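Local coordinates for protein pumilio homolog 23 (Arabidopsis thaliana, PDB 5WZJ) that binds RNA sequence-specifically through pumilio repeats, recognising an 18S rRNA sequence, and probably also regulates translation and mRNA stability, at residues A[390-393]-A[394-397]; A[442-445]-A[446-449]; A[478-482]-A[483-487]; A[488-491]-A[492-495]. One frame throughout, in Å; residues are numbered along the deposited sequence.

Interaction 1 of 4, residues A[390-393]-A[394-397]; sequences STNE and SRIS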
ATOM      1  N   SER A 390      -0.084  13.797  30.312  1.00 38.93           N
ATOM      2  CA  SER A 390       0.310  15.150  30.697  1.00 44.57           C
ATOM      3  C   SER A 390       0.884  15.218  32.108  1.00 42.14           C
ATOM      4  O   SER A 390       1.750  16.058  32.374  1.00 44.82           O
ATOM      5  CB  SER A 390      -0.883  16.097  30.579  1.00 46.09           C
ATOM      6  OG  SER A 390      -1.895  15.721  31.497  1.00 51.54           O
ATOM      7  N   THR A 391       0.413  14.378  33.024  1.00 37.00           N
ATOM      8  CA  THR A 391       0.931  14.342  34.384  1.00 41.14           C
ATOM      9  C   THR A 391       1.907  13.182  34.548  1.00 44.00           C
ATOM     10  O   THR A 391       1.892  12.211  33.785  1.00 37.06           O
ATOM     11  CB  THR A 391      -0.195  14.196  35.414  1.00 39.86           C
ATOM     12  OG1 THR A 391      -0.867  12.942  35.213  1.00 40.73           O
ATOM     13  CG2 THR A 391      -1.200  15.348  35.307  1.00 37.95           C
ATOM     14  N   ASN A 392       2.756  13.294  35.573  1.00 38.47           N
ATOM     15  CA  ASN A 392       3.697  12.220  35.862  1.00 42.98           C
ATOM     16  C   ASN A 392       2.969  10.919  36.157  1.00 42.25           C
ATOM     17  O   ASN A 392       3.368   9.855  35.674  1.00 39.30           O
ATOM     18  CB  ASN A 392       4.596  12.598  37.039  1.00 52.36           C
ATOM     19  CG  ASN A 392       5.872  13.284  36.599  1.00 65.72           C
ATOM     20  OD1 ASN A 392       5.979  14.509  36.649  1.00 73.42           O
ATOM     21  ND2 ASN A 392       6.848  12.494  36.160  1.00 68.97           N
ATOM     22  N   GLU A 393       1.890  10.990  36.943  1.00 41.37           N
ATOM     23  CA  GLU A 393       1.198   9.777  37.359  1.00 44.16           C
ATOM     24  C   GLU A 393       0.504   9.092  36.189  1.00 34.97           C
ATOM     25  O   GLU A 393       0.372   7.863  36.184  1.00 38.19           O
ATOM     26  CB  GLU A 393       0.192  10.098  38.471  1.00 54.11           C
ATOM     27  CG  GLU A 393      -0.822  11.185  38.126  1.00 68.00           C
ATOM     28  CD  GLU A 393      -0.343  12.599  38.468  1.00 81.08           C
ATOM     29  OE1 GLU A 393       0.884  12.818  38.605  1.00 79.24           O
ATOM     30  OE2 GLU A 393      -1.207  13.494  38.600  1.00 86.82           O
ATOM     31  N   SER A 394       0.073   9.861  35.183  1.00 26.74           N
ATOM     32  CA  SER A 394      -0.621   9.264  34.044  1.00 30.50           C
ATOM     33  C   SER A 394       0.311   8.504  33.098  1.00 30.99           C
ATOM     34  O   SER A 394      -0.186   7.786  32.218  1.00 31.35           O
ATOM     35  CB  SER A 394      -1.395  10.348  33.272  1.00 27.56           C
ATOM     36  OG  SER A 394      -0.530  11.247  32.597  1.00 28.81           O
ATOM     37  N   ARG A 395       1.639   8.611  33.273  1.00 25.04           N
ATOM     38  CA  ARG A 395       2.579   7.983  32.338  1.00 27.48           C
ATOM     39  C   ARG A 395       2.518   6.458  32.371  1.00 32.58           C
ATOM     40  O   ARG A 395       2.848   5.812  31.368  1.00 32.75           O
ATOM     41  CB  ARG A 395       4.007   8.455  32.624  1.00 28.17           C
ATOM     42  CG  ARG A 395       4.248   9.909  32.237  1.00 28.87           C
ATOM     43  CD  ARG A 395       5.557  10.429  32.791  1.00 29.05           C
ATOM     44  NE  ARG A 395       6.726   9.858  32.129  1.00 28.35           N
ATOM     45  CZ  ARG A 395       7.301  10.386  31.050  1.00 35.34           C
ATOM     46  NH1 ARG A 395       8.381   9.817  30.528  1.00 29.14           N
ATOM     47  NH2 ARG A 395       6.788  11.486  30.487  1.00 29.78           N
ATOM     48  N   ILE A 396       2.105   5.860  33.495  1.00 26.54           N
ATOM     49  CA  ILE A 396       1.975   4.405  33.559  1.00 26.64           C
ATOM     50  C   ILE A 396       0.916   3.899  32.575  1.00 19.77           C
ATOM     51  O   ILE A 396       0.909   2.717  32.215  1.00 20.49           O
ATOM     52  CB  ILE A 396       1.661   3.959  35.011  1.00 26.14           C
ATOM     53  CG1 ILE A 396       1.768   2.437  35.165  1.00 27.31           C
ATOM     54  CG2 ILE A 396       0.284   4.431  35.421  1.00 26.89           C
ATOM     55  CD1 ILE A 396       3.183   1.894  35.044  1.00 27.64           C
ATOM     56  N   SER A 397       0.041   4.780  32.099  1.00 19.44           N
ATOM     57  CA  SER A 397      -1.044   4.402  31.204  1.00 24.65           C
ATOM     58  C   SER A 397      -0.720   4.661  29.736  1.00 18.50           C
ATOM     59  O   SER A 397      -1.632   4.677  28.902  1.00 20.75           O
ATOM     60  CB  SER A 397      -2.325   5.139  31.603  1.00 22.99           C
ATOM     61  OG  SER A 397      -2.782   4.661  32.855  1.00 29.46           O
TER

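Interaction 2 of 4, residues A[442-445]-A[446-449]; sequences DHIQ and PYIT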
ATOM      1  N   ASP A 442      16.978   1.464  25.920  1.00 25.88           N
ATOM      2  CA  ASP A 442      17.360   2.730  26.560  1.00 22.54           C
ATOM      3  C   ASP A 442      16.371   3.852  26.271  1.00 26.33           C
ATOM      4  O   ASP A 442      16.237   4.785  27.072  1.00 21.20           O
ATOM      5  CB  ASP A 442      18.738   3.207  26.083  1.00 32.62           C
ATOM      6  CG  ASP A 442      19.852   2.234  26.396  1.00 47.26           C
ATOM      7  OD1 ASP A 442      19.693   1.374  27.289  1.00 52.72           O
ATOM      8  OD2 ASP A 442      20.911   2.349  25.741  1.00 54.00           O
ATOM      9  N   HIS A 443      15.706   3.815  25.118  1.00 20.37           N
ATOM     10  CA  HIS A 443      14.880   4.944  24.712  1.00 19.29           C
ATOM     11  C   HIS A 443      13.421   4.789  25.092  1.00 19.43           C
ATOM     12  O   HIS A 443      12.658   5.751  24.943  1.00 20.79           O
ATOM     13  CB  HIS A 443      14.971   5.157  23.193  1.00 21.23           C
ATOM     14  CG  HIS A 443      16.358   5.448  22.713  1.00 26.25           C
ATOM     15  ND1 HIS A 443      17.216   6.281  23.395  1.00 30.81           N
ATOM     16  CD2 HIS A 443      17.043   5.003  21.632  1.00 28.68           C
ATOM     17  CE1 HIS A 443      18.366   6.349  22.747  1.00 36.22           C
ATOM     18  NE2 HIS A 443      18.286   5.582  21.674  1.00 33.36           N
ATOM     19  N   ILE A 444      13.009   3.612  25.556  1.00 14.54           N
ATOM     20  CA  ILE A 444      11.586   3.315  25.644  1.00 15.56           C
ATOM     21  C   ILE A 444      11.239   2.674  26.980  1.00 18.94           C
ATOM     22  O   ILE A 444      10.265   1.919  27.072  1.00 18.16           O
ATOM     23  CB  ILE A 444      11.152   2.404  24.476  1.00 17.77           C
ATOM     24  CG1 ILE A 444      11.964   1.112  24.503  1.00 20.55           C
ATOM     25  CG2 ILE A 444      11.347   3.138  23.135  1.00 15.28           C
ATOM     26  CD1 ILE A 444      11.440   0.013  23.586  1.00 19.79           C
ATOM     27  N   GLN A 445      12.011   2.973  28.029  1.00 15.90           N
ATOM     28  CA  GLN A 445      11.685   2.422  29.344  1.00 19.90           C
ATOM     29  C   GLN A 445      10.243   2.698  29.781  1.00 18.24           C
ATOM     30  O   GLN A 445       9.602   1.771  30.303  1.00 17.83           O
ATOM     31  CB  GLN A 445      12.701   2.929  30.384  1.00 17.16           C
ATOM     32  CG  GLN A 445      14.082   2.281  30.197  1.00 18.25           C
ATOM     33  CD  GLN A 445      14.044   0.776  30.429  1.00 21.61           C
ATOM     34  OE1 GLN A 445      13.760   0.331  31.541  1.00 22.22           O
ATOM     35  NE2 GLN A 445      14.311  -0.018  29.381  1.00 20.82           N
ATOM     36  N   PRO A 446       9.671   3.891  29.592  1.00 19.19           N
ATOM     37  CA  PRO A 446       8.258   4.073  29.971  1.00 18.48           C
ATOM     38  C   PRO A 446       7.314   3.123  29.245  1.00 19.59           C
ATOM     39  O   PRO A 446       6.305   2.702  29.830  1.00 16.30           O
ATOM     40  CB  PRO A 446       7.973   5.534  29.590  1.00 21.64           C
ATOM     41  CG  PRO A 446       9.313   6.194  29.504  1.00 24.11           C
ATOM     42  CD  PRO A 446      10.266   5.137  29.065  1.00 19.12           C
ATOM     43  N   TYR A 447       7.610   2.764  27.990  1.00 17.88           N
ATOM     44  CA  TYR A 447       6.712   1.875  27.254  1.00 15.97           C
ATOM     45  C   TYR A 447       6.829   0.446  27.754  1.00 16.59           C
ATOM     46  O   TYR A 447       5.815  -0.248  27.904  1.00 17.29           O
ATOM     47  CB  TYR A 447       7.006   1.936  25.749  1.00 12.14           C
ATOM     48  CG  TYR A 447       6.818   3.310  25.168  1.00 16.22           C
ATOM     49  CD1 TYR A 447       7.842   4.255  25.242  1.00 16.79           C
ATOM     50  CD2 TYR A 447       5.618   3.679  24.558  1.00 14.87           C
ATOM     51  CE1 TYR A 447       7.689   5.515  24.713  1.00 18.18           C
ATOM     52  CE2 TYR A 447       5.449   4.961  24.027  1.00 16.52           C
ATOM     53  CZ  TYR A 447       6.501   5.873  24.109  1.00 22.99           C
ATOM     54  OH  TYR A 447       6.378   7.148  23.590  1.00 21.60           O
ATOM     55  N   ILE A 448       8.062  -0.012  28.009  1.00 18.51           N
ATOM     56  CA  ILE A 448       8.275  -1.366  28.518  1.00 19.61           C
ATOM     57  C   ILE A 448       7.629  -1.524  29.889  1.00 22.08           C
ATOM     58  O   ILE A 448       6.963  -2.532  30.173  1.00 18.11           O
ATOM     59  CB  ILE A 448       9.779  -1.688  28.576  1.00 16.66           C
ATOM     60  CG1 ILE A 448      10.374  -1.767  27.170  1.00 19.58           C
ATOM     61  CG2 ILE A 448      10.022  -2.994  29.323  1.00 12.13           C
ATOM     62  CD1 ILE A 448      11.898  -1.690  27.145  1.00 17.32           C
ATOM     63  N   THR A 449       7.826  -0.535  30.768  1.00 15.51           N
ATOM     64  CA  THR A 449       7.221  -0.615  32.096  1.00 17.99           C
ATOM     65  C   THR A 449       5.698  -0.599  32.003  1.00 16.57           C
ATOM     66  O   THR A 449       5.020  -1.401  32.655  1.00 18.49           O
ATOM     67  CB  THR A 449       7.729   0.530  32.983  1.00 14.70           C
ATOM     68  OG1 THR A 449       9.083   0.251  33.382  1.00 18.17           O
ATOM     69  CG2 THR A 449       6.857   0.676  34.220  1.00 18.08           C
TER
HETATM   70  O   HOH W   1      11.540  -0.925  32.386  1.00 15.99           O

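Interaction 3 of 4, residues A[478-482]-A[483-487]; sequences SDAAT and KQKRR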
ATOM      1  N   SER A 478      11.700  -7.289  20.960  1.00 25.20           N
ATOM      2  CA  SER A 478      12.529  -6.138  21.294  1.00 23.80           C
ATOM      3  C   SER A 478      13.757  -6.589  22.081  1.00 25.85           C
ATOM      4  O   SER A 478      13.915  -7.764  22.412  1.00 21.21           O
ATOM      5  CB  SER A 478      11.726  -5.125  22.110  1.00 22.19           C
ATOM      6  OG  SER A 478      11.483  -5.629  23.417  1.00 22.08           O
ATOM      7  N   ASP A 479      14.640  -5.649  22.425  1.00 21.68           N
ATOM      8  CA  ASP A 479      15.695  -5.995  23.369  1.00 36.73           C
ATOM      9  C   ASP A 479      15.343  -5.585  24.806  1.00 32.48           C
ATOM     10  O   ASP A 479      16.235  -5.282  25.602  1.00 31.07           O
ATOM     11  CB  ASP A 479      17.049  -5.423  22.930  1.00 41.22           C
ATOM     12  CG  ASP A 479      17.141  -3.922  23.080  1.00 40.61           C
ATOM     13  OD1 ASP A 479      16.089  -3.267  23.146  1.00 36.88           O
ATOM     14  OD2 ASP A 479      18.275  -3.394  23.123  1.00 42.48           O
ATOM     15  N   ALA A 480      14.056  -5.581  25.158  1.00 22.55           N
ATOM     16  CA  ALA A 480      13.695  -5.553  26.574  1.00 17.92           C
ATOM     17  C   ALA A 480      14.287  -6.774  27.279  1.00 19.12           C
ATOM     18  O   ALA A 480      14.623  -7.782  26.649  1.00 21.32           O
ATOM     19  CB  ALA A 480      12.177  -5.529  26.739  1.00 18.10           C
ATOM     20  N   ALA A 481      14.396  -6.695  28.607  1.00 20.49           N
ATOM     21  CA  ALA A 481      14.995  -7.798  29.355  1.00 25.97           C
ATOM     22  C   ALA A 481      14.107  -9.039  29.315  1.00 24.34           C
ATOM     23  O   ALA A 481      12.876  -8.955  29.247  1.00 21.22           O
ATOM     24  CB  ALA A 481      15.252  -7.394  30.812  1.00 28.54           C
ATOM     25  N   THR A 482      14.750 -10.208  29.367  1.00 21.00           N
ATOM     26  CA  THR A 482      14.004 -11.461  29.292  1.00 26.15           C
ATOM     27  C   THR A 482      13.064 -11.618  30.483  1.00 22.26           C
ATOM     28  O   THR A 482      11.974 -12.180  30.343  1.00 22.18           O
ATOM     29  CB  THR A 482      14.971 -12.651  29.217  1.00 31.94           C
ATOM     30  OG1 THR A 482      15.903 -12.558  30.295  1.00 37.65           O
ATOM     31  CG2 THR A 482      15.747 -12.636  27.915  1.00 28.08           C
ATOM     32  N   LYS A 483      13.457 -11.118  31.660  1.00 18.48           N
ATOM     33  CA  LYS A 483      12.555 -11.182  32.803  1.00 21.77           C
ATOM     34  C   LYS A 483      11.293 -10.348  32.562  1.00 15.24           C
ATOM     35  O   LYS A 483      10.203 -10.723  33.010  1.00 19.48           O
ATOM     36  CB  LYS A 483      13.299 -10.729  34.071  1.00 25.85           C
ATOM     37  CG  LYS A 483      13.221  -9.218  34.343  1.00 37.71           C
ATOM     38  CD  LYS A 483      14.387  -8.683  35.161  1.00 42.47           C
ATOM     39  CE  LYS A 483      14.518  -9.383  36.496  1.00 50.72           C
ATOM     40  NZ  LYS A 483      15.749  -8.922  37.205  1.00 52.12           N
ATOM     41  N   GLN A 484      11.421  -9.227  31.847  1.00 14.96           N
ATOM     42  CA  GLN A 484      10.269  -8.392  31.531  1.00 19.35           C
ATOM     43  C   GLN A 484       9.347  -9.092  30.543  1.00 18.72           C
ATOM     44  O   GLN A 484       8.117  -9.057  30.696  1.00 16.41           O
ATOM     45  CB  GLN A 484      10.751  -7.039  30.987  1.00 16.19           C
ATOM     46  CG  GLN A 484      11.497  -6.200  32.057  1.00 24.01           C
ATOM     47  CD  GLN A 484      12.127  -4.908  31.511  1.00 25.79           C
ATOM     48  OE1 GLN A 484      12.715  -4.902  30.431  1.00 20.27           O
ATOM     49  NE2 GLN A 484      12.002  -3.813  32.268  1.00 30.34           N
ATOM     50  N   LYS A 485       9.928  -9.754  29.539  1.00 17.18           N
ATOM     51  CA  LYS A 485       9.134 -10.561  28.617  1.00 17.45           C
ATOM     52  C   LYS A 485       8.437 -11.690  29.353  1.00 16.46           C
ATOM     53  O   LYS A 485       7.243 -11.924  29.159  1.00 19.48           O
ATOM     54  CB  LYS A 485      10.026 -11.128  27.505  1.00 15.79           C
ATOM     55  CG  LYS A 485      10.782 -10.048  26.724  1.00 20.57           C
ATOM     56  CD  LYS A 485      11.530 -10.620  25.516  1.00 21.57           C
ATOM     57  CE  LYS A 485      12.223  -9.499  24.736  1.00 23.30           C
ATOM     58  NZ  LYS A 485      13.107 -10.016  23.664  1.00 21.74           N
ATOM     59  N   ARG A 486       9.185 -12.408  30.203  1.00 16.88           N
ATOM     60  CA  ARG A 486       8.603 -13.507  30.973  1.00 22.62           C
ATOM     61  C   ARG A 486       7.436 -13.028  31.839  1.00 17.44           C
ATOM     62  O   ARG A 486       6.398 -13.695  31.925  1.00 18.44           O
ATOM     63  CB  ARG A 486       9.696 -14.165  31.833  1.00 22.58           C
ATOM     64  CG  ARG A 486       9.209 -15.285  32.771  1.00 32.31           C
ATOM     65  CD  ARG A 486      10.374 -16.056  33.462  1.00 35.48           C
ATOM     66  NE  ARG A 486      11.065 -15.288  34.509  1.00 31.80           N
ATOM     67  CZ  ARG A 486      12.309 -14.805  34.402  1.00 39.83           C
ATOM     68  NH1 ARG A 486      13.019 -15.000  33.291  1.00 32.33           N
ATOM     69  NH2 ARG A 486      12.859 -14.129  35.407  1.00 31.89           N
ATOM     70  N   ARG A 487       7.582 -11.865  32.476  1.00 16.87           N
ATOM     71  CA  ARG A 487       6.499 -11.354  33.304  1.00 14.11           C
ATOM     72  C   ARG A 487       5.214 -11.197  32.495  1.00 16.96           C
ATOM     73  O   ARG A 487       4.126 -11.537  32.975  1.00 13.65           O
ATOM     74  CB  ARG A 487       6.906 -10.020  33.934  1.00 12.38           C
ATOM     75  CG  ARG A 487       5.752  -9.358  34.711  1.00 15.62           C
ATOM     76  CD  ARG A 487       6.108  -7.959  35.183  1.00 13.92           C
ATOM     77  NE  ARG A 487       5.021  -7.393  35.980  1.00 14.87           N
ATOM     78  CZ  ARG A 487       4.945  -6.115  36.328  1.00 20.02           C
ATOM     79  NH1 ARG A 487       5.899  -5.271  35.947  1.00 14.42           N
ATOM     80  NH2 ARG A 487       3.919  -5.690  37.058  1.00 14.55           N
TER

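Interaction 4 of 4, residues A[488-491]-A[492-495]; sequences LIIK and LRGH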
ATOM      1  N   LEU A 488       5.314 -10.675  31.268  1.00 17.63           N
ATOM      2  CA  LEU A 488       4.121 -10.507  30.444  1.00 16.19           C
ATOM      3  C   LEU A 488       3.565 -11.855  30.010  1.00 14.84           C
ATOM      4  O   LEU A 488       2.353 -12.084  30.063  1.00 18.30           O
ATOM      5  CB  LEU A 488       4.431  -9.629  29.217  1.00 17.25           C
ATOM      6  CG  LEU A 488       3.226  -9.363  28.292  1.00 18.99           C
ATOM      7  CD1 LEU A 488       3.255  -7.956  27.741  1.00 18.76           C
ATOM      8  CD2 LEU A 488       3.155 -10.363  27.143  1.00 18.62           C
ATOM      9  N   ILE A 489       4.436 -12.750  29.546  1.00 17.51           N
ATOM     10  CA  ILE A 489       3.980 -14.055  29.074  1.00 18.15           C
ATOM     11  C   ILE A 489       3.222 -14.786  30.175  1.00 23.49           C
ATOM     12  O   ILE A 489       2.171 -15.396  29.928  1.00 19.72           O
ATOM     13  CB  ILE A 489       5.180 -14.875  28.565  1.00 21.19           C
ATOM     14  CG1 ILE A 489       5.746 -14.234  27.289  1.00 22.74           C
ATOM     15  CG2 ILE A 489       4.772 -16.341  28.311  1.00 19.44           C
ATOM     16  CD1 ILE A 489       7.038 -14.882  26.786  1.00 18.40           C
ATOM     17  N   ILE A 490       3.727 -14.721  31.411  1.00 21.33           N
ATOM     18  CA  ILE A 490       3.051 -15.394  32.522  1.00 17.79           C
ATOM     19  C   ILE A 490       1.638 -14.857  32.709  1.00 20.77           C
ATOM     20  O   ILE A 490       0.716 -15.612  33.046  1.00 19.27           O
ATOM     21  CB  ILE A 490       3.897 -15.274  33.809  1.00 20.83           C
ATOM     22  CG1 ILE A 490       5.112 -16.193  33.689  1.00 18.90           C
ATOM     23  CG2 ILE A 490       3.073 -15.633  35.063  1.00 18.42           C
ATOM     24  CD1 ILE A 490       6.192 -15.965  34.744  1.00 21.16           C
ATOM     25  N   LYS A 491       1.423 -13.566  32.461  1.00 18.22           N
ATOM     26  CA  LYS A 491       0.064 -13.072  32.646  1.00 24.98           C
ATOM     27  C   LYS A 491      -0.884 -13.506  31.531  1.00 26.81           C
ATOM     28  O   LYS A 491      -2.084 -13.231  31.625  1.00 26.32           O
ATOM     29  CB  LYS A 491       0.079 -11.549  32.798  1.00 18.12           C
ATOM     30  CG  LYS A 491       0.515 -11.155  34.227  1.00 17.61           C
ATOM     31  CD  LYS A 491       0.427  -9.673  34.484  1.00 19.98           C
ATOM     32  CE  LYS A 491       1.634  -8.940  33.915  1.00 15.78           C
ATOM     33  NZ  LYS A 491       1.683  -7.548  34.475  1.00 18.17           N
ATOM     34  N   LEU A 492      -0.395 -14.190  30.499  1.00 20.90           N
ATOM     35  CA  LEU A 492      -1.281 -14.799  29.513  1.00 23.45           C
ATOM     36  C   LEU A 492      -1.687 -16.222  29.879  1.00 25.96           C
ATOM     37  O   LEU A 492      -2.512 -16.812  29.167  1.00 24.47           O
ATOM     38  CB  LEU A 492      -0.631 -14.802  28.129  1.00 19.03           C
ATOM     39  CG  LEU A 492      -0.389 -13.434  27.485  1.00 21.21           C
ATOM     40  CD1 LEU A 492       0.326 -13.594  26.156  1.00 19.52           C
ATOM     41  CD2 LEU A 492      -1.706 -12.696  27.275  1.00 24.16           C
ATOM     42  N   ARG A 493      -1.135 -16.777  30.963  1.00 21.68           N
ATOM     43  CA  ARG A 493      -1.440 -18.150  31.348  1.00 28.48           C
ATOM     44  C   ARG A 493      -2.930 -18.319  31.587  1.00 31.42           C
ATOM     45  O   ARG A 493      -3.597 -17.436  32.134  1.00 28.82           O
ATOM     46  CB  ARG A 493      -0.667 -18.551  32.606  1.00 30.12           C
ATOM     47  CG  ARG A 493       0.821 -18.790  32.373  1.00 39.08           C
ATOM     48  CD  ARG A 493       1.484 -19.512  33.551  1.00 40.89           C
ATOM     49  NE  ARG A 493       0.985 -20.873  33.743  1.00 41.52           N
ATOM     50  CZ  ARG A 493       1.578 -21.783  34.516  1.00 40.43           C
ATOM     51  NH1 ARG A 493       2.700 -21.477  35.159  1.00 34.16           N
ATOM     52  NH2 ARG A 493       1.056 -22.999  34.645  1.00 34.99           N
ATOM     53  N   GLY A 494      -3.453 -19.465  31.181  1.00 26.22           N
ATOM     54  CA  GLY A 494      -4.879 -19.690  31.213  1.00 26.19           C
ATOM     55  C   GLY A 494      -5.611 -19.210  29.985  1.00 30.18           C
ATOM     56  O   GLY A 494      -6.814 -19.473  29.856  1.00 27.60           O
ATOM     57  N   HIS A 495      -4.931 -18.526  29.065  1.00 27.00           N
ATOM     58  CA  HIS A 495      -5.587 -17.995  27.879  1.00 27.66           C
ATOM     59  C   HIS A 495      -4.943 -18.451  26.589  1.00 26.01           C
ATOM     60  O   HIS A 495      -5.374 -18.023  25.512  1.00 24.86           O
ATOM     61  CB  HIS A 495      -5.619 -16.460  27.925  1.00 26.12           C
ATOM     62  CG  HIS A 495      -6.516 -15.928  28.991  1.00 32.21           C
ATOM     63  ND1 HIS A 495      -6.076 -15.674  30.272  1.00 36.81           N
ATOM     64  CD2 HIS A 495      -7.840 -15.645  28.983  1.00 33.01           C
ATOM     65  CE1 HIS A 495      -7.086 -15.243  31.006  1.00 35.14           C
ATOM     66  NE2 HIS A 495      -8.169 -15.218  30.248  1.00 37.79           N
TER
HETATM   67  O   HOH W   2      -3.583 -14.843  32.918  1.00 30.67           O

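Interaction 1 of 4, residues A[390-393]-A[394-397]
The carbonyl oxygen of T391 is gripped twice by S394. S394 OG donates to T391 O at 2.9 Å, arriving tilted from the carbonyl plane, while S394 N reaches the same oxygen only weakly, at 3.3 Å. The amide has a better acceptor in the threonine side chain, for S394 N donates to T391 OG1 at 3.2 Å. With T391 OG1 set between its own backbone N and carbonyl carbon (chi1 63°), the hydroxyl faces the amide three residues on, so that side chain and backbone of T391 both close the turn. A valine here would keep much of the shape but lose the hydroxyl, and would probably leave S394 N with just the weak bond to the T391 carbonyl. One residue further, R395 N donates to N392 O at 3.2 Å. R395 then runs alongside N392: its CG lies 3.5 Å from N392 O, and the guanidinium and amide planes stand 45° apart. The arginine's charged end belongs to another partner, NH1 forming a salt bridge with E382 of helix 377-388. The arrangement is a tight polar turn between helices 377-388 and 398-403, and its chemistry implies that a surface loop can keep its shape by letting its own hydroxyls, carbonyls and amides bond to one another rather than by burying apolar groups.

Interaction 2 of 4, residues A[442-445]-A[446-449]
I448 CD1 comes to 3.9 Å from I444 CG1, near the end of that branch, as the two side chains pass at a slant. I448 has CG1 beside its backbone N (chi1 -67°) and an extended end, which carries CD1 back toward the start of the helix; there it also lies 3.7 Å from Q445 NE2. On the other flank, Y447 CD1 packs 3.9 Å from I444 CB, and the tyrosine ring presents its edge, in plane, to I444 O. An alanine in place of I448 would probably open a gap beside I444 and leave the Q445 side-chain amide without the methyl it lies against. Behind these side chains stands the first turn of helix 445-453, with I444 as its N-cap residue. I444 O accepts from I448 N at 3.1 Å and, weakly, from Y447 N, and T449 N closes on Q445 O at 2.9 Å. On the solvent side a water spans the turn, donating to Q445 OE1 at 2.7 Å and hydrogen-bonded to T449 OG1 at 2.9 Å; the amide nitrogen of Q445 turns back to S441 O. Further out, the Y447 hydroxyl bonds to C381 O, and its ring lies against L384 and V385 of helix 377-388, I436 of helix 427-436, and I398 and L402 of helix 398-403.

Interaction 3 of 4, residues A[478-482]-A[483-487]
K485 reaches back seven residues, past the start of its own helix, to donate from NZ to the carbonyl oxygen of S478 at 2.7 Å. Its chain is extended from CG onward (chi3 178°), which is what lets it span that distance; on the way CE passes 3.5 Å from A480 O. NZ also bonds to L476 O, so the ammonium group rests at the C-terminal end of helix 468-477, where the carbonyl oxygens would probably favour a positive charge. The second reach is shorter: Q484 OE1 accepts from A481 N at 3.1 Å, its amide held beside the methyl groups of A480 and A481. A481 is the N-cap residue of helix 482-490 and Q484 the third residue after it, so this is the side-chain-to-backbone half of a capping box, whose other half an alanine cannot supply. Just upstream, S478 OG accepts from A480 N in an ST turn, a 3.1 Å bond at the point where the chain leaves the preceding helix, and the same hydroxyl bonds to F475 O. The ST turn and this half capping box lie in the link between helices 468-477 and 482-490 of the seventh pumilio repeat. The backbone then settles into helical pairing: K485 N donates to A481 O at 3.1 Å, and R486 N to T482 O at 2.8 Å.

Interaction 4 of 4, residues A[488-491]-A[492-495]
L492 N donates to I489 O at 2.9 Å and R493 N to I490 O at 3.0 Å, two successive bonds that each skip two residues as the chain comes off helix 482-490. The second closes a type I turn from I490 to R493. A type II turn from L492 to H495 follows at once, with H495 N bonded to L492 O at 3.0 Å. Its third position is G494, whose positive phi of 87° would press a beta carbon against the carbonyl of R493; G494 N is itself taken by E527 OE1. Such a double turn carries the chain from the last helix of the seventh pumilio repeat into the eighth, where H495 is the N-cap residue of helix 496-501. Two carbonyls at the bend are served by one water, which donates to K491 O at 2.6 Å and to R493 O at 2.7 Å and lies at the edge of the H495 ring. The K491 ammonium leaves the turn altogether and bonds to T452 O and M454 O. Among the side chains, R493 CG, turned to the side of its backbone N (chi1 -73°), lies 3.3 Å from I490 O, and the arginine chain touches L520 and A523 of helix 518-530. On the buried side, L492 CD1 meets L488 CD2 at 4.4 Å, while L492 also packs on I459 and T460 of helix 456-463 and L488 on I472 and F475 of helix 468-477.

The four contacts follow one another along the chain, each at a turn next to a helix. Interaction 1 lies wholly at the surface and is mostly polar; the other three are partly buried; interactions 2 and 4 add apolar side-chain pairs, while interaction 3 stays mainly polar. Interactions 1 and 2 touch where R395 packs on P446 and I396 on T449, and interactions 2 and 3 where I448 meets A480 and Q484, so helix 445-453 stands between the two loops. Interactions 3 and 4 share helix 482-490, one at its entry, where side chains bond to backbone, the other at its exit, where backbone amides and a water do most of the bonding.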